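Local coordinates for cytosine deaminase (Klebsiella pneumoniae, PDB 4R85), which probably catalyses the hydrolytic deamination of cytosine and 5-methylcytosine at an iron(II) centre in an amidohydrolase-fold barrel, at residues F267-T272 with G289-A294; F305-I310 with L323-A328. All blocks are in the same frame, centred on the assembly; numbering follows the deposited sequence.

Overall arrangement
Both contacts are buried, and each joins the end of one of the last two amidohydrolase barrel strands, 266-269 in contact 1 and 303-305 in contact 2, to a later segment. Contact 1 packs its strand end against the loop leading into helix 293-298, about 11 Å (Pro271 side chain) from the iron and from the 5-methylcytosine. Contact 2 sets the loop after its strand against helix 322-332, and its Asp308 reaches both metal and ligand. Neither pair of segments is hydrogen-bonded; side chains pack round a serine in contact 1, and round an isoleucine, a leucine and a phenylalanine in contact 2. A probable hydrogen bond, Ala306 N to Ser269 O (3.0 Å), bridges them.

Contact 1 of 2, residues F267-T272 with G289-A294; sequences FISCPT and GVTRVA
Ser269 meets three side chains of the 289-294 segment, Val290, Thr291 and Val293, where a strand of the amidohydrolase (TIM-type) barrel packs against the loop that leads into helix 293-298. The serine sits at the end of strand 266-269 with its side chain directed at that loop. Its CB rests 3.7 Å from Val293 CG2 and 3.9 Å from Thr291 CG2, so two methyls meet the methylene from the same side. A chi1 of 170° swings the hydroxyl away from the serine's own backbone N and over to Val290, where OG lies 3.7 Å from CG1. Here a polar oxygen is in van der Waals contact with methyl groups, and no hydrogen bond crosses between the segments.

Thr291 divides its two branches between different neighbours. With chi1 at -166°, the methyl takes the position between backbone N and carbonyl carbon and faces Ser269, while OG1 hydrogen-bonds to Thr242 OG1. Arg292 forms the centre of an inverse gamma turn and occupies the N-cap position of helix 293-298; its guanidinium hydrogen-bonds through NH1 to Asn250 OD1 and makes a cation-pi contact with Trp284 of the second subunit. Val290 also packs on Ile332 of helix 322-332. Its other methyl marks the looser margin of the contact, with CG2 4.5 Å from the carbonyl O of Pro271.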
ATOM      1  N   PHE A 267       9.922  19.505   1.193  1.00 12.67           N
ATOM      2  CA  PHE A 267       9.018  18.884   0.235  1.00 12.50           C
ATOM      3  C   PHE A 267       8.103  17.881   0.917  1.00 14.23           C
ATOM      4  O   PHE A 267       8.529  17.121   1.781  1.00 11.82           O
ATOM      5  CB  PHE A 267       9.814  18.189  -0.877  1.00 10.23           C
ATOM      6  CG  PHE A 267      10.493  19.145  -1.807  1.00 15.34           C
ATOM      7  CD1 PHE A 267       9.964  19.395  -3.061  1.00 13.70           C
ATOM      8  CD2 PHE A 267      11.640  19.825  -1.413  1.00 11.53           C
ATOM      9  CE1 PHE A 267      10.583  20.285  -3.919  1.00 17.71           C
ATOM     10  CE2 PHE A 267      12.248  20.732  -2.254  1.00 15.07           C
ATOM     11  CZ  PHE A 267      11.729  20.952  -3.514  1.00 14.49           C
ATOM     12  N   ILE A 268       6.832  17.878   0.530  1.00 10.34           N
ATOM     13  CA  ILE A 268       5.925  16.844   1.002  1.00 10.38           C
ATOM     14  C   ILE A 268       5.372  16.076  -0.196  1.00 14.40           C
ATOM     15  O   ILE A 268       4.953  16.673  -1.186  1.00 13.81           O
ATOM     16  CB  ILE A 268       4.783  17.433   1.855  1.00 14.70           C
ATOM     17  CG1 ILE A 268       5.347  18.023   3.164  1.00 13.38           C
ATOM     18  CG2 ILE A 268       3.733  16.361   2.158  1.00 12.60           C
ATOM     19  CD1 ILE A 268       4.306  18.774   3.982  1.00 16.50           C
ATOM     20  N   SER A 269       5.409  14.751  -0.112  1.00 10.47           N
ATOM     21  CA  SER A 269       4.844  13.899  -1.157  1.00 10.83           C
ATOM     22  C   SER A 269       3.682  13.111  -0.573  1.00 12.99           C
ATOM     23  O   SER A 269       3.763  12.640   0.561  1.00 11.36           O
ATOM     24  CB  SER A 269       5.902  12.922  -1.663  1.00 14.66           C
ATOM     25  OG  SER A 269       5.313  11.939  -2.502  1.00 17.25           O
ATOM     26  N   CYS A 270       2.611  12.960  -1.355  1.00 13.25           N
ATOM     27  CA  CYS A 270       1.437  12.203  -0.934  1.00 13.66           C
ATOM     28  C   CYS A 270       1.220  11.046  -1.907  1.00 12.11           C
ATOM     29  O   CYS A 270       0.374  11.128  -2.806  1.00 12.90           O
ATOM     30  CB  CYS A 270       0.191  13.093  -0.908  1.00 13.10           C
ATOM     31  SG  CYS A 270       0.348  14.543   0.170  1.00 17.62           S
ATOM     32  N   PRO A 271       1.998   9.968  -1.737  1.00 16.68           N
ATOM     33  CA  PRO A 271       2.061   8.911  -2.753  1.00 18.19           C
ATOM     34  C   PRO A 271       0.751   8.168  -3.011  1.00 14.26           C
ATOM     35  O   PRO A 271       0.499   7.855  -4.170  1.00 12.12           O
ATOM     36  CB  PRO A 271       3.140   7.955  -2.205  1.00 16.95           C
ATOM     37  CG  PRO A 271       3.190   8.229  -0.731  1.00 15.12           C
ATOM     38  CD  PRO A 271       2.908   9.703  -0.606  1.00 16.49           C
ATOM     39  N   THR A 272      -0.050   7.871  -1.991  1.00 15.87           N
ATOM     40  CA  THR A 272      -1.313   7.190  -2.263  1.00 18.82           C
ATOM     41  C   THR A 272      -2.247   8.116  -3.035  1.00 17.17           C
ATOM     42  O   THR A 272      -2.976   7.678  -3.913  1.00 13.28           O
ATOM     43  CB  THR A 272      -2.031   6.674  -0.990  1.00 13.90           C
ATOM     44  OG1 THR A 272      -2.296   7.764  -0.093  1.00 16.77           O
ATOM     45  CG2 THR A 272      -1.184   5.626  -0.291  1.00 23.99           C
ATOM     46  N   GLY A 289       3.580   9.551 -11.697  1.00 10.42           N
ATOM     47  CA  GLY A 289       3.176  10.911 -11.376  1.00 13.20           C
ATOM     48  C   GLY A 289       3.539  11.412  -9.992  1.00 16.88           C
ATOM     49  O   GLY A 289       2.939  12.365  -9.496  1.00 16.93           O
ATOM     50  N   VAL A 290       4.527  10.779  -9.361  1.00 12.12           N
ATOM     51  CA  VAL A 290       4.959  11.180  -8.034  1.00 13.90           C
ATOM     52  C   VAL A 290       6.284  11.932  -8.163  1.00 14.10           C
ATOM     53  O   VAL A 290       7.062  11.663  -9.071  1.00 15.95           O
ATOM     54  CB  VAL A 290       5.092   9.933  -7.122  1.00 22.74           C
ATOM     55  CG1 VAL A 290       5.706  10.275  -5.782  1.00 24.98           C
ATOM     56  CG2 VAL A 290       3.720   9.285  -6.938  1.00 21.15           C
ATOM     57  N   THR A 291       6.514  12.901  -7.286  1.00 11.92           N
ATOM     58  CA  THR A 291       7.752  13.678  -7.305  1.00 13.05           C
ATOM     59  C   THR A 291       9.001  12.793  -7.074  1.00 14.66           C
ATOM     60  O   THR A 291       8.894  11.591  -6.767  1.00 12.34           O
ATOM     61  CB  THR A 291       7.677  14.840  -6.274  1.00 10.65           C
ATOM     62  OG1 THR A 291       8.730  15.778  -6.518  1.00 14.11           O
ATOM     63  CG2 THR A 291       7.761  14.318  -4.839  1.00 10.72           C
ATOM     64  N   ARG A 292      10.186  13.376  -7.224  1.00 11.16           N
ATOM     65  CA  ARG A 292      11.418  12.572  -7.201  1.00 11.41           C
ATOM     66  C   ARG A 292      11.953  12.459  -5.779  1.00 12.14           C
ATOM     67  O   ARG A 292      13.012  12.993  -5.460  1.00 12.29           O
ATOM     68  CB  ARG A 292      12.470  13.184  -8.121  1.00 11.37           C
ATOM     69  CG  ARG A 292      11.976  13.425  -9.544  1.00  9.27           C
ATOM     70  CD  ARG A 292      13.142  13.806 -10.460  1.00  9.50           C
ATOM     71  NE  ARG A 292      12.656  14.158 -11.795  1.00 11.86           N
ATOM     72  CZ  ARG A 292      13.416  14.292 -12.875  1.00 12.55           C
ATOM     73  NH1 ARG A 292      12.862  14.631 -14.029  1.00 15.67           N
ATOM     74  NH2 ARG A 292      14.725  14.097 -12.807  1.00 11.03           N
ATOM     75  N   VAL A 293      11.204  11.757  -4.938  1.00 10.93           N
ATOM     76  CA  VAL A 293      11.476  11.681  -3.506  1.00 11.88           C
ATOM     77  C   VAL A 293      12.867  11.126  -3.191  1.00 13.70           C
ATOM     78  O   VAL A 293      13.602  11.695  -2.378  1.00 13.39           O
ATOM     79  CB  VAL A 293      10.421  10.802  -2.793  1.00 13.06           C
ATOM     80  CG1 VAL A 293      10.793  10.601  -1.323  1.00 13.82           C
ATOM     81  CG2 VAL A 293       9.015  11.421  -2.932  1.00 15.70           C
ATOM     82  N   ALA A 294      13.226  10.010  -3.810  1.00  9.95           N
ATOM     83  CA  ALA A 294      14.520   9.399  -3.508  1.00 16.26           C
ATOM     84  C   ALA A 294      15.666  10.339  -3.892  1.00 18.55           C
ATOM     85  O   ALA A 294      16.659  10.473  -3.172  1.00 14.02           O
ATOM     86  CB  ALA A 294      14.660   8.062  -4.219  1.00 21.12           C
TER

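Contact 2 of 2, residues F305-I310 with L323-A328; sequences FAQDSI and LRILDA. With FE2 (Fe (II) ion), chain H; 17E (5-methylcytosine), chain G.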
ATOM      1  N   PHE A 305       6.433  12.127   3.758  1.00 11.95           N
ATOM      2  CA  PHE A 305       5.188  11.585   3.197  1.00  9.79           C
ATOM      3  C   PHE A 305       3.965  12.012   3.997  1.00 14.55           C
ATOM      4  O   PHE A 305       4.042  12.200   5.213  1.00 15.51           O
ATOM      5  CB  PHE A 305       5.222  10.059   3.171  1.00 12.27           C
ATOM      6  CG  PHE A 305       6.192   9.477   2.188  1.00 13.39           C
ATOM      7  CD1 PHE A 305       6.154   9.851   0.852  1.00 11.41           C
ATOM      8  CD2 PHE A 305       7.145   8.545   2.598  1.00 16.95           C
ATOM      9  CE1 PHE A 305       7.047   9.312  -0.067  1.00 12.27           C
ATOM     10  CE2 PHE A 305       8.043   7.993   1.684  1.00 15.52           C
ATOM     11  CZ  PHE A 305       7.995   8.383   0.351  1.00 12.14           C
ATOM     12  N   ALA A 306       2.825  12.134   3.315  1.00 12.22           N
ATOM     13  CA  ALA A 306       1.602  12.558   3.973  1.00 12.25           C
ATOM     14  C   ALA A 306       0.384  11.865   3.372  1.00 13.70           C
ATOM     15  O   ALA A 306       0.423  11.392   2.240  1.00 13.68           O
ATOM     16  CB  ALA A 306       1.444  14.066   3.860  1.00 14.40           C
ATOM     17  N   GLN A 307      -0.699  11.818   4.138  1.00 16.97           N
ATOM     18  CA  GLN A 307      -1.934  11.180   3.681  1.00 15.84           C
ATOM     19  C   GLN A 307      -2.758  12.017   2.701  1.00 15.95           C
ATOM     20  O   GLN A 307      -3.369  11.459   1.800  1.00 14.49           O
ATOM     21  CB  GLN A 307      -2.798  10.755   4.879  1.00 21.32           C
ATOM     22  CG  GLN A 307      -2.122   9.676   5.726  1.00 22.95           C
ATOM     23  CD  GLN A 307      -2.845   9.383   7.019  1.00 30.82           C
ATOM     24  OE1 GLN A 307      -3.877   8.716   7.027  1.00 33.34           O
ATOM     25  NE2 GLN A 307      -2.299   9.868   8.123  1.00 24.60           N
ATOM     26  N   ASP A 308      -2.780  13.335   2.899  1.00 13.09           N
ATOM     27  CA  ASP A 308      -3.537  14.267   2.045  1.00 13.73           C
ATOM     28  C   ASP A 308      -5.051  14.206   2.293  1.00 15.11           C
ATOM     29  O   ASP A 308      -5.664  15.181   2.742  1.00 16.33           O
ATOM     30  CB  ASP A 308      -3.223  14.031   0.551  1.00 19.91           C
ATOM     31  CG  ASP A 308      -3.583  15.210  -0.313  1.00 19.52           C
ATOM     32  OD1 ASP A 308      -3.930  15.034  -1.502  1.00 19.67           O
ATOM     33  OD2 ASP A 308      -3.516  16.328   0.202  1.00 17.26           O
ATOM     34  N   SER A 309      -5.649  13.059   2.003  1.00 14.92           N
ATOM     35  CA  SER A 309      -7.098  12.920   2.068  1.00 19.73           C
ATOM     36  C   SER A 309      -7.546  11.717   2.868  1.00 15.58           C
ATOM     37  O   SER A 309      -6.937  10.660   2.805  1.00 14.75           O
ATOM     38  CB  SER A 309      -7.662  12.754   0.659  1.00 17.32           C
ATOM     39  OG  SER A 309      -7.564  13.954  -0.071  1.00 16.84           O
ATOM     40  N   ILE A 310      -8.647  11.876   3.591  1.00 13.23           N
ATOM     41  CA  ILE A 310      -9.363  10.737   4.131  1.00 13.21           C
ATOM     42  C   ILE A 310     -10.842  10.848   3.755  1.00 18.61           C
ATOM     43  O   ILE A 310     -11.556  11.732   4.240  1.00 14.74           O
ATOM     44  CB  ILE A 310      -9.164  10.611   5.653  1.00 15.53           C
ATOM     45  CG1 ILE A 310      -7.687  10.289   5.950  1.00 17.65           C
ATOM     46  CG2 ILE A 310     -10.078   9.534   6.222  1.00 17.47           C
ATOM     47  CD1 ILE A 310      -7.361  10.040   7.425  1.00 19.56           C
ATOM     48  N   LEU A 323       1.697   4.697   8.332  1.00 17.66           N
ATOM     49  CA  LEU A 323       2.570   3.585   7.929  1.00 15.91           C
ATOM     50  C   LEU A 323       2.122   2.981   6.597  1.00 19.61           C
ATOM     51  O   LEU A 323       2.931   2.422   5.853  1.00 18.22           O
ATOM     52  CB  LEU A 323       2.630   2.506   9.008  1.00 17.21           C
ATOM     53  CG  LEU A 323       3.412   2.897  10.267  1.00 22.51           C
ATOM     54  CD1 LEU A 323       3.533   1.715  11.220  1.00 20.98           C
ATOM     55  CD2 LEU A 323       4.786   3.447   9.892  1.00 19.62           C
ATOM     56  N   ARG A 324       0.831   3.090   6.297  1.00 17.83           N
ATOM     57  CA  ARG A 324       0.329   2.595   5.028  1.00 13.08           C
ATOM     58  C   ARG A 324       0.873   3.487   3.909  1.00 12.32           C
ATOM     59  O   ARG A 324       1.256   2.999   2.847  1.00 13.21           O
ATOM     60  CB  ARG A 324      -1.212   2.582   5.015  1.00 17.87           C
ATOM     61  CG  ARG A 324      -1.822   1.797   3.858  1.00 22.74           C
ATOM     62  CD  ARG A 324      -3.368   1.855   3.867  1.00 28.11           C
ATOM     63  NE  ARG A 324      -3.830   3.238   3.805  1.00 28.71           N
ATOM     64  CZ  ARG A 324      -4.209   3.859   2.693  1.00 23.00           C
ATOM     65  NH1 ARG A 324      -4.218   3.215   1.530  1.00 19.81           N
ATOM     66  NH2 ARG A 324      -4.585   5.131   2.744  1.00 19.98           N
ATOM     67  N   ILE A 325       0.901   4.795   4.167  1.00 11.14           N
ATOM     68  CA  ILE A 325       1.429   5.780   3.219  1.00 15.20           C
ATOM     69  C   ILE A 325       2.923   5.591   2.989  1.00 17.97           C
ATOM     70  O   ILE A 325       3.415   5.648   1.850  1.00 15.84           O
ATOM     71  CB  ILE A 325       1.223   7.214   3.747  1.00 19.68           C
ATOM     72  CG1 ILE A 325      -0.253   7.487   4.025  1.00 23.58           C
ATOM     73  CG2 ILE A 325       1.814   8.251   2.796  1.00 20.18           C
ATOM     74  CD1 ILE A 325      -1.230   6.870   3.064  1.00 18.84           C
ATOM     75  N   LEU A 326       3.647   5.381   4.084  1.00 12.27           N
ATOM     76  CA  LEU A 326       5.068   5.107   4.006  1.00 12.15           C
ATOM     77  C   LEU A 326       5.317   3.907   3.110  1.00 12.22           C
ATOM     78  O   LEU A 326       6.156   3.962   2.228  1.00 15.01           O
ATOM     79  CB  LEU A 326       5.650   4.868   5.406  1.00 11.34           C
ATOM     80  CG  LEU A 326       7.134   4.484   5.471  1.00 14.08           C
ATOM     81  CD1 LEU A 326       7.989   5.573   4.840  1.00 15.28           C
ATOM     82  CD2 LEU A 326       7.559   4.232   6.924  1.00 15.98           C
ATOM     83  N   ASP A 327       4.580   2.822   3.334  1.00 11.66           N
ATOM     84  CA  ASP A 327       4.720   1.624   2.512  1.00 13.74           C
ATOM     85  C   ASP A 327       4.549   1.965   1.020  1.00 13.37           C
ATOM     86  O   ASP A 327       5.399   1.626   0.175  1.00 12.04           O
ATOM     87  CB  ASP A 327       3.672   0.597   2.947  1.00 19.68           C
ATOM     88  CG  ASP A 327       3.858  -0.758   2.294  1.00 25.95           C
ATOM     89  OD1 ASP A 327       2.849  -1.324   1.813  1.00 26.36           O
ATOM     90  OD2 ASP A 327       4.997  -1.274   2.290  1.00 24.56           O
ATOM     91  N   ALA A 328       3.461   2.666   0.713  1.00 11.62           N
ATOM     92  CA  ALA A 328       3.151   3.068  -0.655  1.00 13.89           C
ATOM     93  C   ALA A 328       4.278   3.894  -1.257  1.00 14.33           C
ATOM     94  O   ALA A 328       4.701   3.659  -2.387  1.00 13.88           O
ATOM     95  CB  ALA A 328       1.852   3.872  -0.677  1.00 15.74           C
TER
HETATM   96 FE   FE2 H 502      -3.215  18.462  -0.652  1.00 19.40          FE
HETATM   97  N1  17E G 501      -7.264  20.011  -3.390  1.00 12.92           N
HETATM   98  C2  17E G 501      -6.189  19.985  -4.178  1.00 13.67           C
HETATM   99  O2  17E G 501      -5.943  21.043  -5.016  1.00 13.81           O
HETATM  100  N3  17E G 501      -5.339  18.954  -4.170  1.00 15.01           N
HETATM  101  C4  17E G 501      -5.555  17.902  -3.362  1.00 19.47           C
HETATM  102  N4  17E G 501      -4.642  16.804  -3.363  1.00 20.70           N
HETATM  103  C5  17E G 501      -6.667  17.885  -2.517  1.00 13.49           C
HETATM  104  C6  17E G 501      -7.521  18.983  -2.556  1.00 14.79           C
HETATM  105  CM5 17E G 501      -6.920  16.724  -1.609  1.00 14.00           C
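Ile325 places its two branches on different parts of the 305-310 segment: chi1 of -57° puts CG2 anti to the backbone N and CG1 beside it. CG2 lies against the backbone, 3.5 Å from Ala306 O and 3.9 Å from Phe305 CB. CG1 meets the Gln307 side chain, and the two side chains cross at about a right angle; at 3.3 Å the approach of Gln307 CG to Ile325 CG1 is tight for two methylene carbons. The glutamine's CG is held beside its own backbone N, which brings the methylene rather than the amide to the isoleucine. Phe305 offers Leu326 a ring edge: Leu326 CD1 comes up near the ring plane, 3.8 Å from Phe305 CD2.

Beyond this packed stretch the loop enters the active site. Asp308 uses both carboxylate oxygens, OD2 bonding the iron at 2.3 Å and OD1 accepting a 2.7 Å hydrogen bond from N4 of the 5-methylcytosine. That bond is bent, with an N-H...O angle of 140°. His56, His58, His209 and His241 complete the metal site, as expected of the amidohydrolase fold. Ser309 OG is close to the ligand methyl, 3.2 Å from CM5, and hydrogen-bonds to Glu273 and Asp312.

Ala306 packs on strand 47-57, which supplies His56, and Gln307 on Leu106 of helix 92-108. Pro271 of helix 271-277 touches both Phe305 and Ile325, and so sits where the end of strand 303-305 meets helix 322-332.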